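Local coordinates for protein nucleotidyl transferase (Methanothermobacter thermautotrophicus, PDB 6PLJ) that probably transfers nucleotidyl groups, as a MobA-like nucleotidyltransferase that may act in building the pseudomurein cell wall of this methanogen, at residues 50-54 against 84-89; 61-67 against 92-98; 100-104 against 116-120; 143-147 against 206-210. One frame throughout, in Å; residues are numbered along the deposited sequence.

Interaction 1. Residues 50-54 against 84-89; sequences VHKLL and HRAGEV
His51 meets His84 and Arg85 where the loop of residues 50-54 passes the start of helix 86-92. Its CG lies anti to the backbone N (chi1 -177°), which carries the ring across to residues 84-89. The two imidazoles form a T-shaped pair with planes at 78°. His84 presents its CD2 edge over one face of His51, 3.7 Å from His51 CE1. Leu53 N lies over the opposite face of the same ring, near its rim. The aliphatic part of Arg85 runs past in the opposite direction, with Arg85 CD 3.7 Å from His51 CB.

Lys52 turns to another partner and makes a salt bridge with Asp132. Leu53 then adds a small apolar contact, its CD1 4.0 Å from Val89 CG2. Leu54 covers more surface. Its two methyls straddle Glu88: CD1 lies 3.6 Å from Glu88 CB and also touches the carboxylate, while CD2 rests 3.7 Å from Glu88 O.

That carboxylate is held from its own segment. Arg85 NH1 donates to Glu88 OE1 at 2.7 Å, on the syn lone pair and close to the guanidinium plane. The salt bridge spans the first turn of the helix, for which Arg85 is the N-cap residue.

The contact thus joins the 3-10 turn 52-54 to helix 86-92. Leu53 packs on Ile63 of helix 62-72, and a backbone bond ties His84 to Ala32, just beyond strand 25-31.

Interaction 2. Residues 61-67 against 92-98; sequences TVIEATV and ALSGMDV
Val67 fits among Leu93, Met96 and Val98. Its CG2 meets Leu93 CD2 at 3.9 Å. Its CG1 is the bump that goes between Met96 CE and Val98 CG1, and the 3.5 Å from Val67 CG1 to Val98 CG1 is tight. Met96 bends at chi3 (84°), which brings its methyl against Val67 and within 3.7 Å of Glu64 O.

One turn earlier, the small Ala92 CB sits in a shallow hollow between Thr61 OG1 and Ile63 CG2. Leu93 crosses Ile63 at about a right angle, both its methyls near Ile63 CG1.

Glu64 lies along the rim, its CG over Leu93 CD2 and Met96 SD. It forms a capping box with Thr61: Glu64 N donates to Thr61 OG1 at 3.2 Å, and Thr61 N returns a weak bond to Glu64 OE2. Thr61 OG1 also donates to the anti lone pair of Glu64 OE2, at 2.7 Å. Replacing Glu64 by an alanine removes the carboxylate, which would probably leave Thr61 OG1 and Thr61 N without this acceptor and open a gap beside Met96 SD and Leu93 CD2.

The contact packs the start of helix 62-72 against the loop linking helix 86-92 to strand 99-102. Val67, Leu93 and Val98 all rest on Val80 of strand 77-82, and Ile63 reaches strand 25-31.

Interaction 3. Residues 100-104 against 116-120; sequences VVRND and RGVRA
The axes of strand residues 100-102 and helix residues 116-120 run obliquely, at 135° between their N-to-C directions, and come within 9.0 Å, with Val101 CA nearest Gly117 CA. Gly117 brings only backbone to the contact, and Val101 CG2 lies 4.3 Å from Gly117 CA.

Val101 is the apolar centre. Its CG1 meets Ala120 CB at 3.8 Å, and its CB lies beneath one face of the Arg116 guanidinium, 3.8 Å from Arg116 NH1. Arg116 gets there by a bend at chi2 (75°), which folds its chain back across the strand end.

This is a helix laid on the edge strand of a Rossmann-like alpha/beta sheet, as in MobA-like nucleotidyltransferases. Strand 99-102 bonds through its backbone to strand 77-82 on its inner side.

Past Val101, Arg116 NH2 comes within 3.0 Å of Arg102 O, which lies oblique to the guanidinium. A water accepts from Arg116 NE at 2.9 Å and from Asp104 N at 3.1 Å, so it bridges the helix to the loop. Asn103 slides past the base of Arg116, its OD1 3.7 Å from Arg116 CB, while its ND2 bonds to Ser113 one turn earlier on the helix. The Arg102 side chain starts away from the helix and makes a salt bridge with Glu90.

Interaction 4. Residues 143-147 against 206-210; sequences RIAEH and LYGVE
His147 and Tyr207 stack with their rings offset, planes 16° apart and centroids 4.3 Å apart. Tyr207 CE2 lies over the centre of the imidazole, 3.5 Å from His147 CE1. The tyrosine thus offers one side of its ring, CD2 and CE2, while its hydroxyl extends beyond the overlap.

The torsions set up this overlap. Tyr207 CG lies anti to the backbone N (chi1 -171°), which carries the ring across to the helix. His147 holds CG anti to its carbonyl carbon, and this lets the imidazole present a face to Tyr207 CE2. A serine in place of Tyr207 would probably strip the histidine face of its stacking partner and leave that ring freer to turn.

Val209, two residues along the strand, points its side chain to the same side. Its CG2 meets His147 CD2 at 3.9 Å, and its CB lies 3.9 Å from Ile144 CG1. Its CG1 touches Arg143 CB at 4.1 Å. Arg143 NH1 donates to a water that lies in the guanidinium plane. This water in turn donates to Glu210 O at 2.8 Å, linking helix and strand through solvent.

Around the contact, Trp163 makes an edge-to-face pair with Tyr207, and Ser154 OG bonds to Ile144 O. The axes of residues 143-147 and 206-210 run nearly antiparallel, at 158°. Helix 138-147 on strand 205-210 is the layered helix-on-sheet packing of an alpha/beta fold, here on the part of the mixed sheet where that strand lies between strands 152-157 and 162-163.

Overall arrangement
Interactions 1 and 2 adjoin, their centres 11 Å apart. A probable backbone hydrogen bond, Leu53 O to Ile63 N at 3.0 Å, joins them. Helix 86-92 serves both: its start takes part in interaction 1 and its end in interaction 2. The chain then runs directly from residues 92-98 into the strand of interaction 3, whose centre is about 16 Å from each of the first two. Arg102 packs against Ala86 there. Interaction 4 stands apart, its centre about 24 Å from those of interactions 2 and 3 and about 29 Å from that of interaction 1. Interactions 3 and 4 both reach the same mixed sheet. Ethanediol molecules, probably from crystallisation, lie near His84 and Asn103.

Interaction 1. Residues 50-54 against 84-89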
loop_
_atom_site.group_PDB
_atom_site.type_symbol
_atom_site.label_atom_id
_atom_site.label_comp_id
_atom_site.label_asym_id
_atom_site.label_seq_id
_atom_site.Cartn_x
_atom_site.Cartn_y
_atom_site.Cartn_z
ATOM N N VAL A 50 -16.305 0.594 12.094
ATOM C CA VAL A 50 -14.944 0.363 12.550
ATOM C C VAL A 50 -14.089 0.861 11.383
ATOM O O VAL A 50 -14.411 0.584 10.239
ATOM C CB VAL A 50 -14.696 -1.144 12.801
ATOM C CG1 VAL A 50 -13.234 -1.425 13.114
ATOM C CG2 VAL A 50 -15.584 -1.673 13.925
ATOM N N HIS A 51 -13.048 1.639 11.671
ATOM C CA HIS A 51 -12.101 2.058 10.650
ATOM C C HIS A 51 -11.501 0.825 9.974
ATOM O O HIS A 51 -11.129 -0.140 10.644
ATOM C CB HIS A 51 -11.009 2.905 11.288
ATOM C CG HIS A 51 -10.004 3.446 10.319
ATOM N ND1 HIS A 51 -10.354 4.091 9.157
ATOM C CD2 HIS A 51 -8.654 3.505 10.388
ATOM C CE1 HIS A 51 -9.260 4.483 8.524
ATOM N NE2 HIS A 51 -8.220 4.148 9.259
ATOM N N LYS A 52 -11.391 0.895 8.655
ATOM C CA LYS A 52 -11.006 -0.257 7.823
ATOM C C LYS A 52 -9.752 -0.962 8.295
ATOM O O LYS A 52 -9.663 -2.180 8.221
ATOM C CB LYS A 52 -10.853 0.159 6.367
ATOM C CG LYS A 52 -9.790 1.206 6.070
ATOM C CD LYS A 52 -9.907 1.769 4.662
ATOM C CE LYS A 52 -8.994 2.976 4.509
ATOM N NZ LYS A 52 -8.763 3.468 3.126
ATOM N N LEU A 53 -8.781 -0.192 8.766
ATOM C CA LEU A 53 -7.497 -0.767 9.146
ATOM C C LEU A 53 -7.574 -1.597 10.408
ATOM O O LEU A 53 -6.677 -2.416 10.664
ATOM C CB LEU A 53 -6.455 0.336 9.321
ATOM C CG LEU A 53 -6.133 1.131 8.067
ATOM C CD1 LEU A 53 -4.957 2.035 8.370
ATOM C CD2 LEU A 53 -5.824 0.231 6.875
ATOM N N LEU A 54 -8.633 -1.400 11.191
ATOM C CA LEU A 54 -8.797 -2.068 12.473
ATOM C C LEU A 54 -9.786 -3.227 12.431
ATOM O O LEU A 54 -10.029 -3.874 13.460
ATOM C CB LEU A 54 -9.245 -1.040 13.510
ATOM C CG LEU A 54 -8.365 0.201 13.639
ATOM C CD1 LEU A 54 -9.025 1.244 14.539
ATOM C CD2 LEU A 54 -6.986 -0.175 14.122
ATOM N N HIS A 84 -4.725 9.362 10.379
ATOM C CA HIS A 84 -6.085 9.142 10.806
ATOM C C HIS A 84 -6.180 8.010 11.809
ATOM O O HIS A 84 -5.750 6.884 11.525
ATOM C CB HIS A 84 -7.009 8.850 9.640
ATOM C CG HIS A 84 -8.430 8.803 10.058
ATOM N ND1 HIS A 84 -9.071 9.911 10.581
ATOM C CD2 HIS A 84 -9.326 7.795 10.086
ATOM C CE1 HIS A 84 -10.304 9.575 10.905
ATOM N NE2 HIS A 84 -10.491 8.308 10.600
ATOM N N ARG A 85 -6.769 8.293 12.973
ATOM C CA ARG A 85 -6.858 7.308 14.056
ATOM C C ARG A 85 -5.487 6.671 14.352
ATOM O O ARG A 85 -5.386 5.472 14.607
ATOM C CB ARG A 85 -7.927 6.258 13.745
ATOM C CG ARG A 85 -9.330 6.867 13.780
ATOM C CD ARG A 85 -10.402 5.883 13.388
ATOM N NE ARG A 85 -11.725 6.447 13.681
ATOM C CZ ARG A 85 -12.362 6.363 14.852
ATOM N NH1 ARG A 85 -11.864 5.671 15.890
ATOM N NH2 ARG A 85 -13.547 6.961 14.979
ATOM N N ALA A 86 -4.446 7.499 14.329
ATOM C CA ALA A 86 -3.072 7.006 14.511
ATOM C C ALA A 86 -2.890 6.250 15.818
ATOM O O ALA A 86 -2.228 5.216 15.830
ATOM C CB ALA A 86 -2.069 8.133 14.441
ATOM N N GLY A 87 -3.448 6.758 16.911
ATOM C CA GLY A 87 -3.377 6.026 18.187
ATOM C C GLY A 87 -3.791 4.568 18.099
ATOM O O GLY A 87 -3.064 3.666 18.547
ATOM N N GLU A 88 -4.938 4.327 17.474
ATOM C CA GLU A 88 -5.480 2.988 17.328
ATOM C C GLU A 88 -4.686 2.143 16.339
ATOM O O GLU A 88 -4.467 0.965 16.579
ATOM C CB GLU A 88 -6.938 3.031 16.867
ATOM C CG GLU A 88 -7.900 3.552 17.913
ATOM C CD GLU A 88 -9.281 3.724 17.337
ATOM O OE1 GLU A 88 -9.483 4.699 16.593
ATOM O OE2 GLU A 88 -10.150 2.874 17.604
ATOM N N VAL A 89 -4.254 2.755 15.236
ATOM C CA VAL A 89 -3.463 2.037 14.229
ATOM C C VAL A 89 -2.105 1.654 14.828
ATOM O O VAL A 89 -1.659 0.520 14.693
ATOM C CB VAL A 89 -3.334 2.861 12.919
ATOM C CG1 VAL A 89 -2.355 2.221 11.961
ATOM C CG2 VAL A 89 -4.703 3.013 12.251
#

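Interaction 2. Residues 61-67 against 92-98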
loop_
_atom_site.group_PDB
_atom_site.type_symbol
_atom_site.label_atom_id
_atom_site.label_comp_id
_atom_site.label_asym_id
_atom_site.label_seq_id
_atom_site.Cartn_x
_atom_site.Cartn_y
_atom_site.Cartn_z
ATOM N N THR A 61 -5.587 -7.525 12.795
ATOM C CA THR A 61 -6.315 -6.489 12.075
ATOM C C THR A 61 -5.839 -6.417 10.627
ATOM O O THR A 61 -4.781 -6.941 10.260
ATOM C CB THR A 61 -6.033 -5.126 12.703
ATOM O OG1 THR A 61 -4.620 -4.923 12.719
ATOM C CG2 THR A 61 -6.568 -5.036 14.129
ATOM N N VAL A 62 -6.621 -5.728 9.808
ATOM C CA VAL A 62 -6.253 -5.462 8.428
ATOM C C VAL A 62 -4.836 -4.904 8.353
ATOM O O VAL A 62 -4.040 -5.359 7.551
ATOM C CB VAL A 62 -7.284 -4.492 7.781
ATOM C CG1 VAL A 62 -6.767 -3.833 6.499
ATOM C CG2 VAL A 62 -8.574 -5.244 7.486
ATOM N N ILE A 63 -4.540 -3.877 9.154
ATOM C CA ILE A 63 -3.223 -3.248 9.043
ATOM C C ILE A 63 -2.100 -4.205 9.439
ATOM O O ILE A 63 -1.057 -4.240 8.783
ATOM C CB ILE A 63 -3.131 -1.894 9.791
ATOM C CG1 ILE A 63 -1.793 -1.202 9.487
ATOM C CG2 ILE A 63 -3.321 -2.034 11.301
ATOM C CD1 ILE A 63 -1.561 -0.910 8.018
ATOM N N GLU A 64 -2.325 -5.014 10.468
ATOM C CA GLU A 64 -1.330 -6.016 10.846
ATOM C C GLU A 64 -1.133 -7.021 9.713
ATOM O O GLU A 64 -0.005 -7.452 9.461
ATOM C CB GLU A 64 -1.734 -6.749 12.129
ATOM C CG GLU A 64 -1.570 -5.919 13.388
ATOM C CD GLU A 64 -2.286 -6.525 14.581
ATOM O OE1 GLU A 64 -1.641 -7.297 15.337
ATOM O OE2 GLU A 64 -3.479 -6.212 14.770
ATOM N N ALA A 65 -2.216 -7.410 9.046
ATOM C CA ALA A 65 -2.105 -8.323 7.910
ATOM C C ALA A 65 -1.250 -7.747 6.788
ATOM O O ALA A 65 -0.384 -8.424 6.235
ATOM C CB ALA A 65 -3.474 -8.706 7.400
ATOM N N THR A 66 -1.484 -6.485 6.455
ATOM C CA THR A 66 -0.699 -5.830 5.416
ATOM C C THR A 66 0.777 -5.777 5.785
ATOM O O THR A 66 1.626 -6.114 4.973
ATOM C CB THR A 66 -1.196 -4.412 5.156
ATOM O OG1 THR A 66 -2.541 -4.492 4.687
ATOM C CG2 THR A 66 -0.344 -3.697 4.133
ATOM N N VAL A 67 1.067 -5.342 6.999
ATOM C CA VAL A 67 2.452 -5.196 7.445
ATOM C C VAL A 67 3.149 -6.560 7.473
ATOM O O VAL A 67 4.286 -6.678 7.019
ATOM C CB VAL A 67 2.528 -4.490 8.807
ATOM C CG1 VAL A 67 3.930 -4.576 9.402
ATOM C CG2 VAL A 67 2.086 -3.033 8.653
ATOM N N ALA A 92 -2.498 -1.208 17.217
ATOM C CA ALA A 92 -2.619 -2.446 16.449
ATOM C C ALA A 92 -1.256 -2.989 16.040
ATOM O O ALA A 92 -1.054 -4.193 16.062
ATOM C CB ALA A 92 -3.511 -2.273 15.226
ATOM N N LEU A 93 -0.328 -2.094 15.709
ATOM C CA LEU A 93 1.007 -2.477 15.258
ATOM C C LEU A 93 2.040 -2.612 16.360
ATOM O O LEU A 93 3.181 -2.945 16.065
ATOM C CB LEU A 93 1.513 -1.468 14.231
ATOM C CG LEU A 93 0.688 -1.436 12.944
ATOM C CD1 LEU A 93 1.205 -0.356 12.017
ATOM C CD2 LEU A 93 0.689 -2.790 12.250
ATOM N N SER A 94 1.643 -2.389 17.613
ATOM C CA SER A 94 2.598 -2.220 18.716
ATOM C C SER A 94 3.560 -3.396 18.930
ATOM O O SER A 94 4.686 -3.180 19.393
ATOM C CB SER A 94 1.847 -1.917 20.019
ATOM O OG SER A 94 1.050 -3.015 20.382
ATOM N N GLY A 95 3.147 -4.610 18.573
ATOM C CA GLY A 95 4.037 -5.781 18.663
ATOM C C GLY A 95 4.960 -6.024 17.473
ATOM O O GLY A 95 5.737 -6.986 17.476
ATOM N N MET A 96 4.893 -5.174 16.449
ATOM C CA MET A 96 5.515 -5.492 15.167
ATOM C C MET A 96 6.769 -4.676 14.935
ATOM O O MET A 96 6.943 -3.585 15.476
ATOM C CB MET A 96 4.515 -5.274 14.027
ATOM C CG MET A 96 3.269 -6.122 14.176
ATOM S SD MET A 96 2.250 -6.081 12.703
ATOM C CE MET A 96 3.005 -7.334 11.681
ATOM N N ASP A 97 7.653 -5.221 14.109
ATOM C CA ASP A 97 8.956 -4.612 13.880
ATOM C C ASP A 97 8.843 -3.579 12.764
ATOM O O ASP A 97 9.213 -3.830 11.624
ATOM C CB ASP A 97 9.985 -5.699 13.566
ATOM C CG ASP A 97 11.398 -5.159 13.430
ATOM O OD1 ASP A 97 11.715 -4.080 13.950
ATOM O OD2 ASP A 97 12.197 -5.832 12.762
ATOM N N VAL A 98 8.276 -2.435 13.108
ATOM C CA VAL A 98 8.082 -1.333 12.161
ATOM C C VAL A 98 8.549 -0.022 12.750
ATOM O O VAL A 98 8.621 0.125 13.971
ATOM C CB VAL A 98 6.604 -1.160 11.749
ATOM C CG1 VAL A 98 6.127 -2.373 10.982
ATOM C CG2 VAL A 98 5.695 -0.906 12.942
#

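Interaction 3. Residues 100-104 against 116-120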
loop_
_atom_site.group_PDB
_atom_site.type_symbol
_atom_site.label_atom_id
_atom_site.label_comp_id
_atom_site.label_asym_id
_atom_site.label_seq_id
_atom_site.Cartn_x
_atom_site.Cartn_y
_atom_site.Cartn_z
ATOM N N VAL A 100 7.336 3.712 12.841
ATOM C CA VAL A 100 6.138 4.513 12.630
ATOM C C VAL A 100 6.491 5.984 12.514
ATOM O O VAL A 100 7.217 6.526 13.361
ATOM C CB VAL A 100 5.144 4.332 13.786
ATOM C CG1 VAL A 100 3.952 5.266 13.618
ATOM C CG2 VAL A 100 4.681 2.881 13.863
ATOM N N VAL A 101 5.966 6.628 11.476
ATOM C CA VAL A 101 6.035 8.080 11.342
ATOM C C VAL A 101 4.633 8.594 11.143
ATOM O O VAL A 101 3.857 8.031 10.385
ATOM C CB VAL A 101 6.974 8.570 10.219
ATOM C CG1 VAL A 101 8.412 8.204 10.571
ATOM C CG2 VAL A 101 6.601 8.026 8.855
ATOM N N ARG A 102 4.297 9.658 11.860
ATOM C CA ARG A 102 2.939 10.173 11.825
ATOM C C ARG A 102 2.873 11.418 10.944
ATOM O O ARG A 102 3.753 12.294 11.000
ATOM C CB ARG A 102 2.467 10.441 13.252
ATOM C CG ARG A 102 0.964 10.485 13.398
ATOM C CD ARG A 102 0.573 10.852 14.819
ATOM N NE ARG A 102 0.643 9.745 15.776
ATOM C CZ ARG A 102 0.151 9.816 17.015
ATOM N NH1 ARG A 102 -0.417 10.942 17.452
ATOM N NH2 ARG A 102 0.229 8.778 17.836
ATOM N N ASN A 103 1.839 11.484 10.130
ATOM C CA ASN A 103 1.628 12.744 9.403
ATOM C C ASN A 103 1.135 13.764 10.435
ATOM O O ASN A 103 0.204 13.494 11.118
ATOM C CB ASN A 103 0.511 12.629 8.367
ATOM C CG ASN A 103 0.885 11.827 7.145
ATOM O OD1 ASN A 103 2.017 11.894 6.682
ATOM N ND2 ASN A 103 -0.080 11.137 6.597
ATOM N N ASP A 104 1.750 14.920 10.464
ATOM C CA ASP A 104 1.296 16.037 11.300
ATOM C C ASP A 104 1.642 17.304 10.528
ATOM O O ASP A 104 2.825 17.674 10.494
ATOM C CB ASP A 104 1.985 15.996 12.673
ATOM C CG ASP A 104 1.515 17.109 13.619
ATOM O OD1 ASP A 104 0.509 17.796 13.320
ATOM O OD2 ASP A 104 2.160 17.277 14.680
ATOM N N ARG A 116 6.195 11.192 3.105
ATOM C CA ARG A 116 6.661 11.231 4.511
ATOM C C ARG A 116 7.389 9.919 4.855
ATOM O O ARG A 116 8.314 9.953 5.558
ATOM C CB ARG A 116 5.460 11.427 5.436
ATOM C CG ARG A 116 5.847 11.411 6.898
ATOM C CD ARG A 116 6.528 12.690 7.307
ATOM N NE ARG A 116 6.282 13.014 8.706
ATOM C CZ ARG A 116 7.051 12.719 9.743
ATOM N NH1 ARG A 116 8.199 12.091 9.596
ATOM N NH2 ARG A 116 6.665 13.084 10.952
ATOM N N GLY A 117 6.843 8.805 4.416
ATOM C CA GLY A 117 7.454 7.499 4.633
ATOM C C GLY A 117 8.786 7.348 3.928
ATOM O O GLY A 117 9.765 6.841 4.509
ATOM N N VAL A 118 8.835 7.785 2.667
ATOM C CA VAL A 118 10.080 7.719 1.899
ATOM C C VAL A 118 11.140 8.586 2.581
ATOM O O VAL A 118 12.298 8.173 2.669
ATOM C CB VAL A 118 9.867 8.106 0.414
ATOM C CG1 VAL A 118 11.181 8.125 -0.335
ATOM C CG2 VAL A 118 8.936 7.135 -0.274
ATOM N N ARG A 119 10.750 9.750 3.101
ATOM C CA ARG A 119 11.676 10.594 3.875
ATOM C C ARG A 119 12.311 9.896 5.083
ATOM O O ARG A 119 13.466 10.166 5.426
ATOM C CB ARG A 119 10.972 11.887 4.329
ATOM C CG ARG A 119 10.861 12.950 3.259
ATOM C CD ARG A 119 10.179 14.208 3.785
ATOM N NE ARG A 119 10.818 14.714 5.000
ATOM C CZ ARG A 119 10.222 14.973 6.170
ATOM N NH1 ARG A 119 8.902 14.818 6.348
ATOM N NH2 ARG A 119 10.963 15.419 7.189
ATOM N N ALA A 120 11.571 8.992 5.708
ATOM C CA ALA A 120 12.026 8.228 6.849
ATOM C C ALA A 120 12.783 6.962 6.464
ATOM O O ALA A 120 13.330 6.311 7.336
ATOM C CB ALA A 120 10.842 7.848 7.726
HETATM O O HOH W 1 4.277 15.084 8.643
#

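Interaction 4. Residues 143-147 against 206-210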
loop_
_atom_site.group_PDB
_atom_site.type_symbol
_atom_site.label_atom_id
_atom_site.label_comp_id
_atom_site.label_asym_id
_atom_site.label_seq_id
_atom_site.Cartn_x
_atom_site.Cartn_y
_atom_site.Cartn_z
ATOM N N ARG A 143 8.232 -10.047 -5.751
ATOM C CA ARG A 143 8.381 -9.913 -7.207
ATOM C C ARG A 143 8.347 -8.451 -7.642
ATOM O O ARG A 143 9.136 -8.027 -8.491
ATOM C CB ARG A 143 7.306 -10.695 -7.952
ATOM C CG ARG A 143 7.577 -12.185 -8.061
ATOM C CD ARG A 143 6.641 -12.863 -9.057
ATOM N NE ARG A 143 5.351 -13.177 -8.444
ATOM C CZ ARG A 143 5.121 -14.219 -7.637
ATOM N NH1 ARG A 143 3.904 -14.398 -7.119
ATOM N NH2 ARG A 143 6.093 -15.085 -7.328
ATOM N N ILE A 144 7.436 -7.679 -7.052
ATOM C CA ILE A 144 7.341 -6.252 -7.349
ATOM C C ILE A 144 8.645 -5.548 -6.963
ATOM O O ILE A 144 9.214 -4.816 -7.764
ATOM C CB ILE A 144 6.095 -5.614 -6.681
ATOM C CG1 ILE A 144 4.848 -6.157 -7.391
ATOM C CG2 ILE A 144 6.121 -4.081 -6.767
ATOM C CD1 ILE A 144 3.537 -5.807 -6.729
ATOM N N ALA A 145 9.140 -5.812 -5.764
ATOM C CA ALA A 145 10.371 -5.168 -5.303
ATOM C C ALA A 145 11.558 -5.512 -6.200
ATOM O O ALA A 145 12.396 -4.637 -6.497
ATOM C CB ALA A 145 10.650 -5.536 -3.850
ATOM N N GLU A 146 11.605 -6.764 -6.651
ATOM C CA GLU A 146 12.715 -7.266 -7.478
ATOM C C GLU A 146 12.816 -6.621 -8.855
ATOM O O GLU A 146 13.906 -6.568 -9.425
ATOM C CB GLU A 146 12.590 -8.779 -7.672
ATOM C CG GLU A 146 12.911 -9.612 -6.442
ATOM C CD GLU A 146 12.490 -11.068 -6.604
ATOM O OE1 GLU A 146 11.742 -11.384 -7.560
ATOM O OE2 GLU A 146 12.910 -11.901 -5.777
ATOM N N HIS A 147 11.684 -6.160 -9.395
ATOM C CA HIS A 147 11.626 -5.553 -10.726
ATOM C C HIS A 147 11.879 -4.047 -10.750
ATOM O O HIS A 147 11.979 -3.453 -11.826
ATOM C CB HIS A 147 10.277 -5.843 -11.393
ATOM C CG HIS A 147 10.208 -7.179 -12.059
ATOM N ND1 HIS A 147 10.727 -7.408 -13.317
ATOM C CD2 HIS A 147 9.678 -8.355 -11.647
ATOM C CE1 HIS A 147 10.517 -8.670 -13.651
ATOM N NE2 HIS A 147 9.884 -9.265 -12.657
ATOM N N LEU A 206 7.489 1.604 -16.751
ATOM C CA LEU A 206 6.574 1.053 -15.747
ATOM C C LEU A 206 6.387 -0.426 -16.050
ATOM O O LEU A 206 5.858 -0.763 -17.115
ATOM C CB LEU A 206 5.246 1.795 -15.789
ATOM C CG LEU A 206 4.173 1.378 -14.781
ATOM C CD1 LEU A 206 4.668 1.607 -13.354
ATOM C CD2 LEU A 206 2.880 2.140 -15.041
ATOM N N TYR A 207 6.846 -1.304 -15.155
ATOM C CA TYR A 207 6.719 -2.759 -15.346
ATOM C C TYR A 207 5.595 -3.336 -14.495
ATOM O O TYR A 207 5.637 -3.260 -13.262
ATOM C CB TYR A 207 8.019 -3.498 -15.041
ATOM C CG TYR A 207 7.959 -4.952 -15.435
ATOM C CD1 TYR A 207 8.148 -5.335 -16.763
ATOM C CD2 TYR A 207 7.664 -5.941 -14.504
ATOM C CE1 TYR A 207 8.071 -6.661 -17.138
ATOM C CE2 TYR A 207 7.574 -7.272 -14.873
ATOM C CZ TYR A 207 7.787 -7.621 -16.200
ATOM O OH TYR A 207 7.716 -8.935 -16.586
ATOM N N GLY A 208 4.600 -3.928 -15.159
ATOM C CA GLY A 208 3.495 -4.569 -14.472
ATOM C C GLY A 208 3.800 -6.003 -14.093
ATOM O O GLY A 208 4.286 -6.793 -14.915
ATOM N N VAL A 209 3.524 -6.343 -12.839
ATOM C CA VAL A 209 3.697 -7.675 -12.311
ATOM C C VAL A 209 2.320 -8.297 -12.080
ATOM O O VAL A 209 1.509 -7.773 -11.309
ATOM C CB VAL A 209 4.507 -7.626 -11.007
ATOM C CG1 VAL A 209 4.459 -8.964 -10.289
ATOM C CG2 VAL A 209 5.939 -7.196 -11.323
ATOM N N GLU A 210 2.049 -9.415 -12.744
ATOM C CA GLU A 210 0.748 -10.060 -12.605
ATOM C C GLU A 210 0.508 -10.501 -11.158
ATOM O O GLU A 210 1.375 -11.092 -10.530
ATOM C CB GLU A 210 0.625 -11.281 -13.541
ATOM C CG GLU A 210 -0.733 -11.959 -13.404
ATOM C CD GLU A 210 -1.018 -13.057 -14.414
ATOM O OE1 GLU A 210 -0.173 -13.328 -15.280
ATOM O OE2 GLU A 210 -2.100 -13.662 -14.304
HETATM O O HOH W 2 2.677 -12.220 -8.298
#